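General Secretion Pathway Protein (Vibrio vulnificus, PDB 4G54) is a fused EpsA-EpsB component of the type II secretion system whose periplasmic region probably binds peptidoglycan. Local coordinates at residues Gly42-Arg47 with Leu232-Arg237; Ser58-Gln63 with Leu129-Leu134; Arg135-Leu140 with Asp188-Gln193; Gly141-Ala146 with Thr165-Ala170. All blocks are in the same frame, centred on the assembly; numbering follows the deposited sequence. Where two conformers were deposited one is given.

Overall arrangement
The chain builds a sheet lobe, then a helical lobe, and returns to the first. Contact 2 joins strands 60-66 and 125-131 of the six-stranded antiparallel sheet in the peptidase C39-like lobe; contact 1, with its centre about 12 Å away, pins the late 232-237 segment beside strand 43-44 of the same lobe and closes a loop that encloses the other three. Contacts 3 and 4 lie in the helical lobe that probably binds peptidoglycan, their centres about 11 Å apart, with contact 4 nested inside contact 3. Contacts 2 and 3 have centres about 17 Å apart; Arg135, at the start of contact 3, bonds to Ile59 and so anchors the beginning of the connecting segment to the first lobe.

Contact 1: Gly42-Arg47 with Leu232-Arg237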
loop_
_atom_site.group_PDB
_atom_site.type_symbol
_atom_site.label_atom_id
_atom_site.label_comp_id
_atom_site.label_asym_id
_atom_site.label_seq_id
_atom_site.Cartn_x
_atom_site.Cartn_y
_atom_site.Cartn_z
ATOM N N GLY A 42 -0.802 -9.987 -4.347
ATOM C CA GLY A 42 -0.483 -11.425 -4.417
ATOM C C GLY A 42 -1.143 -12.318 -3.375
ATOM O O GLY A 42 -0.723 -13.524 -3.255
ATOM N N TYR A 43 -2.106 -11.782 -2.608
ATOM C CA TYR A 43 -2.648 -12.496 -1.487
ATOM C C TYR A 43 -4.117 -12.834 -1.621
ATOM O O TYR A 43 -4.908 -12.053 -2.148
ATOM C CB TYR A 43 -2.470 -11.728 -0.193
ATOM C CG TYR A 43 -1.004 -11.632 0.145
ATOM C CD1 TYR A 43 -0.284 -12.775 0.544
ATOM C CD2 TYR A 43 -0.298 -10.418 0.066
ATOM C CE1 TYR A 43 1.087 -12.705 0.870
ATOM C CE2 TYR A 43 1.065 -10.350 0.405
ATOM C CZ TYR A 43 1.731 -11.522 0.800
ATOM O OH TYR A 43 3.081 -11.580 1.073
ATOM N N ARG A 44 -4.444 -14.018 -1.054
ATOM C CA ARG A 44 -5.788 -14.453 -0.858
ATOM C C ARG A 44 -6.251 -13.990 0.554
ATOM O O ARG A 44 -5.767 -14.456 1.606
ATOM C CB ARG A 44 -5.851 -15.993 -1.128
ATOM C CG ARG A 44 -7.200 -16.674 -0.948
ATOM C CD ARG A 44 -6.993 -18.198 -1.134
ATOM N NE ARG A 44 -5.844 -18.712 -0.339
ATOM C CZ ARG A 44 -4.765 -19.320 -0.844
ATOM N NH1 ARG A 44 -4.668 -19.522 -2.155
ATOM N NH2 ARG A 44 -3.786 -19.741 -0.040
ATOM N N ALA A 45 -7.231 -13.120 0.587
ATOM C CA ALA A 45 -7.707 -12.538 1.858
ATOM C C ALA A 45 -8.928 -13.280 2.352
ATOM O O ALA A 45 -9.778 -13.674 1.545
ATOM C CB ALA A 45 -8.056 -11.089 1.619
ATOM N N THR A 46 -9.040 -13.431 3.673
ATOM C CA THR A 46 -10.232 -14.001 4.246
ATOM C C THR A 46 -11.286 -12.967 4.568
ATOM O O THR A 46 -11.037 -11.778 4.535
ATOM C CB THR A 46 -9.921 -14.840 5.565
ATOM O OG1 THR A 46 -9.752 -13.894 6.606
ATOM C CG2 THR A 46 -8.646 -15.739 5.439
ATOM N N ARG A 47 -12.480 -13.437 4.951
ATOM C CA ARG A 47 -13.517 -12.519 5.385
ATOM C C ARG A 47 -13.063 -11.611 6.561
ATOM O O ARG A 47 -13.589 -10.462 6.734
ATOM C CB ARG A 47 -14.783 -13.298 5.718
ATOM C CG ARG A 47 -16.006 -12.615 5.255
ATOM C CD ARG A 47 -17.182 -13.174 6.101
ATOM N NE ARG A 47 -18.127 -14.121 5.495
ATOM C CZ ARG A 47 -18.211 -14.529 4.227
ATOM N NH1 ARG A 47 -17.375 -14.114 3.288
ATOM N NH2 ARG A 47 -19.170 -15.392 3.913
ATOM N N LEU A 232 -2.661 -17.285 -5.845
ATOM C CA LEU A 232 -2.443 -16.352 -4.712
ATOM C C LEU A 232 -1.880 -17.054 -3.510
ATOM O O LEU A 232 -2.077 -18.279 -3.362
ATOM C CB LEU A 232 -3.789 -15.744 -4.361
ATOM C CG LEU A 232 -4.502 -14.580 -5.030
ATOM C CD1 LEU A 232 -3.670 -13.707 -5.958
ATOM C CD2 LEU A 232 -5.918 -14.962 -5.487
ATOM N N ALA A 233 -1.208 -16.284 -2.639
ATOM C CA ALA A 233 -0.542 -16.851 -1.442
ATOM C C ALA A 233 -1.409 -16.521 -0.207
ATOM O O ALA A 233 -2.144 -15.520 -0.179
ATOM C CB ALA A 233 0.828 -16.226 -1.266
ATOM N N PRO A 234 -1.232 -17.306 0.844
ATOM C CA PRO A 234 -1.873 -16.890 2.085
ATOM C C PRO A 234 -1.192 -15.672 2.688
ATOM O O PRO A 234 0.004 -15.506 2.517
ATOM C CB PRO A 234 -1.675 -18.148 2.992
ATOM C CG PRO A 234 -0.459 -18.828 2.464
ATOM C CD PRO A 234 -0.445 -18.550 0.961
ATOM N N LEU A 235 -1.948 -14.793 3.378
ATOM C CA LEU A 235 -1.287 -13.692 4.042
ATOM C C LEU A 235 -0.234 -14.078 5.096
ATOM O O LEU A 235 -0.329 -15.142 5.734
ATOM C CB LEU A 235 -2.392 -12.766 4.667
ATOM C CG LEU A 235 -3.178 -11.866 3.693
ATOM C CD1 LEU A 235 -4.419 -11.328 4.410
ATOM C CD2 LEU A 235 -2.206 -10.689 3.351
ATOM N N LEU A 236 0.786 -13.219 5.273
ATOM C CA LEU A 236 1.782 -13.393 6.313
ATOM C C LEU A 236 1.218 -12.900 7.637
ATOM O O LEU A 236 0.799 -11.692 7.726
ATOM C CB LEU A 236 2.975 -12.515 5.972
ATOM C CG LEU A 236 4.285 -12.769 6.668
ATOM C CD1 LEU A 236 4.649 -14.252 6.806
ATOM C CD2 LEU A 236 5.193 -12.059 5.600
ATOM N N ARG A 237 1.208 -13.759 8.634
ATOM C CA ARG A 237 0.624 -13.400 9.909
ATOM C C ARG A 237 1.565 -13.540 11.110
ATOM O O ARG A 237 1.124 -13.741 12.197
ATOM C CB ARG A 237 -0.671 -14.141 10.104
ATOM C CG ARG A 237 -1.692 -13.840 9.022
ATOM C CD ARG A 237 -2.891 -14.673 9.202
ATOM N NE ARG A 237 -3.689 -14.889 8.008
ATOM C CZ ARG A 237 -4.617 -13.998 7.621
ATOM N NH1 ARG A 237 -4.858 -12.899 8.360
ATOM N NH2 ARG A 237 -5.323 -14.195 6.531
HETATM O O HOH W 1 -4.772 -15.336 3.788
#
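Tyr43 lays one face of its ring against Leu235, whose CD2 stands 4.0 Å from the ring centroid and 27° off its normal, a CH-pi contact. The two side chains are skewed to each other, and the methyl sits nearest the inner end of the ring, with CD2 of Leu235 3.6 Å from CG of Tyr43. Carbonyl oxygens take the edge of the same ring: Pro234 O lies near its plane, 3.4 Å from CD1 of Tyr43, and Ala233 O joins it there. The backbones behind these groups form a minimal, weakly bonded parallel beta pairing, with Tyr43 bridged to Ala233, attached just after the Schellman motif in which Gly42 ends helix 30-40. Ala233 N donates to Gly42 O at 2.9 Å, and Arg44 N donates to Ala233 O with an almost straight N-H...O angle of 171°. Arg44 points to the other face of this pairing. With CG anti to the backbone N (chi1 179°) and a bend at chi3, its chain folds back so that one face of the guanidinium covers Ala233 C, while CB rests 3.8 Å from Leu232 CB. Farther along, a water accepts from Leu235 N and donates to Arg44 O at 2.6 Å, with a weak third bond from Arg237 NH2. NH1 of Arg237 makes a salt bridge to Asp49 and a hydrogen bond to Thr57 O.

Contact 2: Ser58-Gln63 with Leu129-Leu134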
loop_
_atom_site.group_PDB
_atom_site.type_symbol
_atom_site.label_atom_id
_atom_site.label_comp_id
_atom_site.label_asym_id
_atom_site.label_seq_id
_atom_site.Cartn_x
_atom_site.Cartn_y
_atom_site.Cartn_z
ATOM N N SER A 58 -3.108 -9.540 9.991
ATOM C CA SER A 58 -1.902 -9.983 9.245
ATOM C C SER A 58 -0.925 -8.790 9.343
ATOM O O SER A 58 -1.250 -7.805 10.063
ATOM C CB SER A 58 -2.240 -10.233 7.758
ATOM O OG SER A 58 -2.416 -8.995 7.048
ATOM N N ILE A 59 0.214 -8.852 8.642
ATOM C CA ILE A 59 1.143 -7.701 8.687
ATOM C C ILE A 59 0.584 -6.490 7.927
ATOM O O ILE A 59 1.101 -5.411 8.066
ATOM C CB ILE A 59 2.535 -8.027 8.181
ATOM C CG1 ILE A 59 2.446 -8.469 6.705
ATOM C CG2 ILE A 59 3.057 -9.196 9.117
ATOM C CD1 ILE A 59 3.741 -8.250 5.868
ATOM N N PHE A 60 -0.525 -6.648 7.198
ATOM C CA PHE A 60 -1.069 -5.518 6.468
ATOM C C PHE A 60 -1.802 -4.565 7.364
ATOM O O PHE A 60 -2.520 -4.981 8.342
ATOM C CB PHE A 60 -1.984 -5.949 5.299
ATOM C CG PHE A 60 -1.281 -6.251 4.017
ATOM C CD1 PHE A 60 -0.522 -7.382 3.915
ATOM C CD2 PHE A 60 -1.364 -5.369 2.910
ATOM C CE1 PHE A 60 0.176 -7.678 2.754
ATOM C CE2 PHE A 60 -0.725 -5.672 1.736
ATOM C CZ PHE A 60 0.088 -6.768 1.631
ATOM N N GLN A 61 -1.679 -3.272 7.082
ATOM C CA GLN A 61 -2.517 -2.215 7.692
ATOM C C GLN A 61 -3.619 -1.898 6.700
ATOM O O GLN A 61 -3.395 -1.903 5.485
ATOM C CB GLN A 61 -1.691 -0.940 7.816
ATOM C CG GLN A 61 -1.994 0.034 8.870
ATOM C CD GLN A 61 -1.750 -0.534 10.254
ATOM O OE1 GLN A 61 -0.613 -0.519 10.858
ATOM N NE2 GLN A 61 -2.818 -0.962 10.808
ATOM N N CYS A 62 -4.804 -1.561 7.224
ATOM C CA CYS A 62 -5.957 -1.164 6.398
ATOM C C CYS A 62 -6.473 0.104 7.032
ATOM O O CYS A 62 -6.634 0.150 8.259
ATOM C CB CYS A 62 -7.028 -2.266 6.436
ATOM S SG CYS A 62 -8.341 -1.867 5.164
ATOM N N GLN A 63 -6.613 1.185 6.228
ATOM C CA GLN A 63 -7.064 2.477 6.809
ATOM C C GLN A 63 -7.989 3.167 5.816
ATOM O O GLN A 63 -7.633 3.265 4.615
ATOM C CB GLN A 63 -5.768 3.338 7.094
ATOM C CG GLN A 63 -5.907 4.634 7.779
ATOM C CD GLN A 63 -4.528 5.384 7.788
ATOM O OE1 GLN A 63 -3.971 5.631 6.732
ATOM N NE2 GLN A 63 -4.031 5.768 8.965
ATOM N N LEU A 129 -4.371 -0.099 1.819
ATOM C CA LEU A 129 -3.823 -1.389 2.369
ATOM C C LEU A 129 -2.362 -1.258 2.045
ATOM O O LEU A 129 -1.937 -0.894 0.929
ATOM C CB LEU A 129 -4.380 -2.682 1.557
ATOM C CG LEU A 129 -5.653 -3.332 1.883
ATOM C CD1 LEU A 129 -5.653 -4.555 0.971
ATOM C CD2 LEU A 129 -5.526 -3.641 3.409
ATOM N N TRP A 130 -1.556 -1.605 3.046
ATOM C CA TRP A 130 -0.083 -1.719 2.746
ATOM C C TRP A 130 0.518 -2.629 3.780
ATOM O O TRP A 130 0.033 -2.743 4.923
ATOM C CB TRP A 130 0.670 -0.334 2.813
ATOM C CG TRP A 130 0.664 0.336 4.094
ATOM C CD1 TRP A 130 1.728 0.390 4.940
ATOM C CD2 TRP A 130 -0.373 1.064 4.723
ATOM N NE1 TRP A 130 1.445 1.156 6.039
ATOM C CE2 TRP A 130 0.139 1.541 5.951
ATOM C CE3 TRP A 130 -1.699 1.384 4.381
ATOM C CZ2 TRP A 130 -0.580 2.344 6.835
ATOM C CZ3 TRP A 130 -2.457 2.167 5.282
ATOM C CH2 TRP A 130 -1.894 2.662 6.463
ATOM N N PRO A 131 1.578 -3.336 3.389
ATOM C CA PRO A 131 2.292 -4.180 4.383
ATOM C C PRO A 131 3.050 -3.363 5.432
ATOM O O PRO A 131 3.791 -2.387 5.107
ATOM C CB PRO A 131 3.293 -4.964 3.470
ATOM C CG PRO A 131 3.529 -4.070 2.278
ATOM C CD PRO A 131 2.179 -3.355 2.064
ATOM N N MET A 132 2.917 -3.752 6.688
ATOM C CA MET A 132 3.638 -3.024 7.773
ATOM C C MET A 132 4.123 -4.055 8.746
ATOM O O MET A 132 3.611 -4.179 9.834
ATOM C CB MET A 132 2.710 -1.956 8.406
ATOM C CG MET A 132 3.625 -1.148 9.361
ATOM S SD MET A 132 2.545 0.252 9.895
ATOM C CE MET A 132 3.746 0.956 10.958
ATOM N N PRO A 133 5.200 -4.774 8.418
ATOM C CA PRO A 133 5.760 -5.769 9.331
ATOM C C PRO A 133 6.456 -5.218 10.558
ATOM O O PRO A 133 6.616 -5.972 11.537
ATOM C CB PRO A 133 6.768 -6.484 8.460
ATOM C CG PRO A 133 7.272 -5.466 7.443
ATOM C CD PRO A 133 5.883 -4.815 7.128
ATOM N N LEU A 134 6.814 -3.910 10.529
ATOM C CA LEU A 134 7.561 -3.320 11.649
ATOM C C LEU A 134 6.673 -2.385 12.428
ATOM O O LEU A 134 6.259 -1.315 11.910
ATOM C CB LEU A 134 8.826 -2.572 11.198
ATOM C CG LEU A 134 9.709 -3.396 10.278
ATOM C CD1 LEU A 134 11.045 -2.551 9.931
ATOM C CD2 LEU A 134 10.158 -4.683 11.068
#
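Gln61 and Trp130 meet side by side on one face of an antiparallel strand pair, where edge strand 60-66 of the six-stranded sheet joins strand 125-131. From its start the Gln61 chain lies over the indole: CB is 3.6 Å from the centroid of the six-membered ring, a CH-pi contact only 13° off the normal. The chain runs on over the ring, bringing CG to 3.4 Å from Trp130 CZ2. It bends at chi2, and the amide ends up with its plane 60° from the indole, its OE1 coming up to the sulfur of Met132. Gln63 crosses obliquely past the outer end of the indole, OE1 3.6 Å from CH2 of Trp130, and that oxygen also accepts from Arg65. Beneath these side chains Gln61 and Trp130 are a hydrogen-bonded pair: Gln61 N reaches Trp130 O at 2.8 Å, and Trp130 N returns a longer bond to Gln61 O. The opposite face carries Cys62, disulfide-bonded to Cys52, with its CB against Leu129 CD2; helix 30-40 covers that leucine. Phe60 takes Pro131 over one ring face, CB of the proline 4.2 Å from the ring centroid, and meets Trp41 edge-to-face. Past the strand ends, Met132 N donates to Ile59 O over 2.8 Å, approaching from above the carbonyl plane, 41° out of it.

Contact 3: Arg135-Leu140 with Asp188-Gln193; sequences RETLRL and DGIAGQ
Ile190 turns CG2 anti to its own backbone N, with CG1 beside that nitrogen (chi1 -69°), and so brings CG2 to 3.7 Å from CG2 of Thr137. The threonine methyl is likewise anti to its N, since OG1 takes the place beside it at chi1 -64°; OG1 then faces the CA of Gly192. Arg139 runs alongside Ile190 in the same direction. Its chain bends at chi3 and sets one face of the guanidinium over Ile190 CG2, while NH1 reaches 3.8 Å from Ile190 CD1, an aliphatic cover for a charged group. Behind these side chains the backbones run antiparallel. Leu138 N donates to Ala191 O at 2.9 Å and Ala191 N donates back to Leu138 O at the same length, though the second bond is clearly bent, 140° at the hydrogen. On the inner side CB of Leu138 meets CB of Ala191 at 4.1 Å, and both residues pack on Leu150 of helix 145-158. A water continues the pairing, accepting from Leu140 N and donating to Gly189 O. Asp188 OD1 accepts from Ile190 N at 2.9 Å, an Asx turn, and from Gln180. Segment 188-193, part of the putative peptidoglycan-binding domain, thus meets the lead-in to helix 145-158 through a single antiparallel bridge, with Ala191 centring an inverse gamma turn and Gly192 as N-cap of helix 193-202.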
loop_
_atom_site.group_PDB
_atom_site.type_symbol
_atom_site.label_atom_id
_atom_site.label_comp_id
_atom_site.label_asym_id
_atom_site.label_seq_id
_atom_site.Cartn_x
_atom_site.Cartn_y
_atom_site.Cartn_z
ATOM N N ARG A 135 6.270 -2.823 13.602
ATOM C CA ARG A 135 5.229 -2.077 14.337
ATOM C C ARG A 135 5.717 -1.711 15.714
ATOM O O ARG A 135 4.894 -1.254 16.530
ATOM C CB ARG A 135 3.983 -2.977 14.554
ATOM C CG ARG A 135 3.383 -3.453 13.205
ATOM C CD ARG A 135 2.133 -2.843 12.919
ATOM N NE ARG A 135 1.529 -3.426 11.706
ATOM C CZ ARG A 135 0.257 -3.682 11.583
ATOM N NH1 ARG A 135 -0.564 -3.444 12.624
ATOM N NH2 ARG A 135 -0.219 -4.145 10.385
ATOM N N GLU A 136 7.010 -1.934 15.986
ATOM C CA GLU A 136 7.612 -1.533 17.269
ATOM C C GLU A 136 8.904 -0.742 17.070
ATOM O O GLU A 136 9.630 -0.939 16.053
ATOM C CB GLU A 136 7.968 -2.785 18.088
ATOM C CG GLU A 136 6.686 -3.481 18.426
ATOM C CD GLU A 136 6.871 -4.778 19.209
ATOM O OE1 GLU A 136 7.650 -4.828 20.179
ATOM O OE2 GLU A 136 6.073 -5.727 18.947
ATOM N N THR A 137 9.217 0.132 18.035
ATOM C CA THR A 137 10.382 0.953 17.827
ATOM C C THR A 137 11.676 0.180 17.792
ATOM O O THR A 137 11.897 -0.690 18.658
ATOM C CB THR A 137 10.401 2.000 18.975
ATOM O OG1 THR A 137 9.225 2.817 18.789
ATOM C CG2 THR A 137 11.633 2.851 18.932
ATOM N N LEU A 138 12.491 0.545 16.783
ATOM C CA LEU A 138 13.829 -0.078 16.650
ATOM C C LEU A 138 14.905 0.999 16.914
ATOM O O LEU A 138 14.785 2.133 16.411
ATOM C CB LEU A 138 13.956 -0.653 15.228
ATOM C CG LEU A 138 12.820 -1.710 14.950
ATOM C CD1 LEU A 138 13.048 -2.062 13.536
ATOM C CD2 LEU A 138 12.924 -3.022 15.778
ATOM N N ARG A 139 15.951 0.663 17.666
ATOM C CA ARG A 139 16.970 1.632 18.006
ATOM C C ARG A 139 18.310 0.949 18.103
ATOM O O ARG A 139 18.411 -0.301 18.183
ATOM C CB ARG A 139 16.651 2.383 19.268
ATOM C CG ARG A 139 16.729 1.464 20.464
ATOM C CD ARG A 139 16.332 2.077 21.824
ATOM N NE ARG A 139 14.880 2.305 21.915
ATOM C CZ ARG A 139 14.319 3.511 21.978
ATOM N NH1 ARG A 139 15.060 4.643 21.831
ATOM N NH2 ARG A 139 12.985 3.590 22.101
ATOM N N LEU A 140 19.328 1.808 18.094
ATOM C CA LEU A 140 20.700 1.356 18.212
ATOM C C LEU A 140 20.856 0.310 19.309
ATOM O O LEU A 140 20.453 0.543 20.454
ATOM C CB LEU A 140 21.574 2.591 18.589
ATOM C CG LEU A 140 23.088 2.315 18.652
ATOM C CD1 LEU A 140 23.652 2.212 17.191
ATOM C CD2 LEU A 140 23.696 3.543 19.376
ATOM N N ASP A 188 16.531 11.924 14.712
ATOM C CA ASP A 188 17.084 11.322 15.926
ATOM C C ASP A 188 17.721 9.969 15.737
ATOM O O ASP A 188 18.317 9.468 16.673
ATOM C CB ASP A 188 16.006 11.284 17.005
ATOM C CG ASP A 188 14.831 10.448 16.670
ATOM O OD1 ASP A 188 14.850 9.679 15.709
ATOM O OD2 ASP A 188 13.756 10.577 17.412
ATOM N N GLY A 189 17.623 9.364 14.546
ATOM C CA GLY A 189 18.282 8.088 14.325
ATOM C C GLY A 189 17.569 6.935 15.021
ATOM O O GLY A 189 18.091 5.825 15.034
ATOM N N ILE A 190 16.394 7.213 15.577
ATOM C CA ILE A 190 15.604 6.110 16.198
ATOM C C ILE A 190 14.446 5.784 15.224
ATOM O O ILE A 190 13.697 6.710 14.773
ATOM C CB ILE A 190 15.001 6.564 17.488
ATOM C CG1 ILE A 190 16.167 6.728 18.431
ATOM C CG2 ILE A 190 14.028 5.495 18.070
ATOM C CD1 ILE A 190 15.886 7.639 19.697
ATOM N N ALA A 191 14.257 4.490 14.844
ATOM C CA ALA A 191 13.179 4.173 13.934
ATOM C C ALA A 191 11.899 3.902 14.762
ATOM O O ALA A 191 11.547 2.781 15.147
ATOM C CB ALA A 191 13.573 2.875 13.086
ATOM N N GLY A 192 11.259 5.020 15.138
ATOM C CA GLY A 192 10.039 4.982 15.986
ATOM C C GLY A 192 8.787 5.062 15.138
ATOM O O GLY A 192 8.831 4.796 13.943
ATOM N N GLN A 193 7.639 5.368 15.764
ATOM C CA GLN A 193 6.407 5.256 15.044
ATOM C C GLN A 193 6.391 6.152 13.808
ATOM O O GLN A 193 5.963 5.607 12.769
ATOM C CB GLN A 193 5.344 5.752 16.053
ATOM C CG GLN A 193 3.896 5.598 15.475
ATOM C CD GLN A 193 3.469 6.759 14.543
ATOM O OE1 GLN A 193 2.791 6.543 13.479
ATOM N NE2 GLN A 193 3.863 7.932 14.904
HETATM O O HOH W 2 18.863 4.550 17.405
#

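Contact 4: Gly141-Ala146 with Thr165-Ala170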
loop_
_atom_site.group_PDB
_atom_site.type_symbol
_atom_site.label_atom_id
_atom_site.label_comp_id
_atom_site.label_asym_id
_atom_site.label_seq_id
_atom_site.Cartn_x
_atom_site.Cartn_y
_atom_site.Cartn_z
ATOM N N GLY A 141 21.537 -0.759 18.932
ATOM C CA GLY A 141 21.841 -1.859 19.884
ATOM C C GLY A 141 20.941 -3.040 19.721
ATOM O O GLY A 141 21.261 -4.159 20.150
ATOM N N MET A 142 19.799 -2.842 19.107
ATOM C CA MET A 142 18.875 -3.938 18.937
ATOM C C MET A 142 19.322 -4.860 17.771
ATOM O O MET A 142 20.093 -4.468 16.898
ATOM C CB MET A 142 17.417 -3.452 18.668
ATOM C CG MET A 142 16.855 -2.753 19.907
ATOM S SD MET A 142 15.182 -2.103 19.614
ATOM C CE MET A 142 14.216 -3.607 19.578
ATOM N N HIS A 143 18.821 -6.090 17.759
ATOM C CA HIS A 143 19.207 -7.053 16.733
ATOM C C HIS A 143 18.112 -8.031 16.428
ATOM O O HIS A 143 17.272 -8.294 17.313
ATOM C CB HIS A 143 20.502 -7.778 17.117
ATOM C CG HIS A 143 20.351 -8.659 18.295
ATOM N ND1 HIS A 143 20.415 -8.177 19.593
ATOM C CD2 HIS A 143 20.069 -9.974 18.389
ATOM C CE1 HIS A 143 20.245 -9.185 20.437
ATOM N NE2 HIS A 143 20.011 -10.278 19.733
ATOM N N GLY A 144 18.089 -8.578 15.220
ATOM C CA GLY A 144 17.124 -9.595 14.867
ATOM C C GLY A 144 16.596 -9.441 13.477
ATOM O O GLY A 144 17.029 -8.523 12.757
ATOM N N GLU A 145 15.612 -10.284 13.109
ATOM C CA GLU A 145 15.077 -10.236 11.769
ATOM C C GLU A 145 14.424 -8.868 11.466
ATOM O O GLU A 145 14.436 -8.429 10.308
ATOM C CB GLU A 145 14.038 -11.310 11.593
ATOM C CG GLU A 145 13.605 -11.487 10.139
ATOM C CD GLU A 145 12.476 -12.543 9.945
ATOM O OE1 GLU A 145 12.087 -13.272 10.914
ATOM O OE2 GLU A 145 12.003 -12.650 8.784
ATOM N N ALA A 146 13.858 -8.214 12.468
ATOM C CA ALA A 146 13.278 -6.912 12.257
ATOM C C ALA A 146 14.290 -5.905 11.772
ATOM O O ALA A 146 13.914 -4.994 10.974
ATOM C CB ALA A 146 12.632 -6.422 13.550
ATOM N N THR A 165 22.752 -6.208 7.506
ATOM C CA THR A 165 23.070 -6.301 8.940
ATOM C C THR A 165 21.842 -6.860 9.683
ATOM O O THR A 165 20.715 -6.489 9.346
ATOM C CB THR A 165 23.435 -4.920 9.468
ATOM O OG1 THR A 165 23.789 -5.038 10.839
ATOM C CG2 THR A 165 22.272 -3.899 9.354
ATOM N N THR A 166 22.101 -7.652 10.749
ATOM C CA THR A 166 21.108 -8.047 11.675
ATOM C C THR A 166 21.167 -7.188 12.902
ATOM O O THR A 166 20.329 -7.311 13.798
ATOM C CB THR A 166 21.497 -9.522 12.154
ATOM O OG1 THR A 166 21.521 -10.320 10.972
ATOM C CG2 THR A 166 20.443 -10.071 13.079
ATOM N N GLN A 167 22.144 -6.310 12.967
ATOM C CA GLN A 167 22.383 -5.480 14.181
ATOM C C GLN A 167 22.118 -4.038 13.827
ATOM O O GLN A 167 22.611 -3.523 12.808
ATOM C CB GLN A 167 23.858 -5.579 14.664
ATOM C CG GLN A 167 24.131 -6.893 15.328
ATOM C CD GLN A 167 23.926 -6.766 16.862
ATOM O OE1 GLN A 167 23.741 -5.634 17.391
ATOM N NE2 GLN A 167 23.968 -7.922 17.582
ATOM N N PHE A 168 21.371 -3.348 14.682
ATOM C CA PHE A 168 21.115 -1.911 14.469
ATOM C C PHE A 168 22.386 -1.250 15.020
ATOM O O PHE A 168 22.536 -0.969 16.217
ATOM C CB PHE A 168 19.796 -1.492 15.223
ATOM C CG PHE A 168 19.271 -0.098 14.853
ATOM C CD1 PHE A 168 20.109 1.003 14.723
ATOM C CD2 PHE A 168 17.885 0.057 14.709
ATOM C CE1 PHE A 168 19.533 2.271 14.399
ATOM C CE2 PHE A 168 17.326 1.279 14.361
ATOM C CZ PHE A 168 18.116 2.436 14.275
ATOM N N ASN A 169 23.268 -0.929 14.069
ATOM C CA ASN A 169 24.582 -0.367 14.399
ATOM C C ASN A 169 24.707 1.105 14.096
ATOM O O ASN A 169 23.724 1.757 13.696
ATOM C CB ASN A 169 25.670 -1.231 13.705
ATOM C CG ASN A 169 25.486 -1.273 12.206
ATOM O OD1 ASN A 169 24.815 -0.429 11.627
ATOM N ND2 ASN A 169 26.116 -2.272 11.555
ATOM N N ALA A 170 25.883 1.688 14.249
ATOM C CA ALA A 170 26.043 3.130 14.073
ATOM C C ALA A 170 25.745 3.524 12.647
ATOM O O ALA A 170 25.145 4.594 12.411
ATOM C CB ALA A 170 27.491 3.554 14.526
#
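Phe168 and Met142 make the close-set half of this contact, in which the lead-in to helix 145-158 pairs with the loop before helix 170-182 of the putative peptidoglycan-binding domain. Phe168 N donates to Met142 O at 2.8 Å, and Gly141 N donates to Phe168 O along a practically straight line, 177° at the hydrogen. CB of Phe168 presses on the same Met142 O, 3.4 Å away. A chi1 of -168° carries the ring away from its own backbone N, and it swings off into the core between Ile147 and Leu150 of one helix and Met173 and Val176 of the next. The outer side is looser and faces solvent, with Gln167 exposed and His143 partly so. There the two lie side by side, imidazole and amide planes 19° apart, and what meets is mostly the CB of His143, 3.5 Å from Gln167 NE2. A bend at chi2 brings the amide back over that carbon. At the far end Gly144, N-cap of helix 145-158, donates its N to Thr166 O at 2.9 Å, while Thr166 OG1 bonds Glu148 in the helix. The methyl CG2 of Thr166 stands 3.5 Å from Gly144 N.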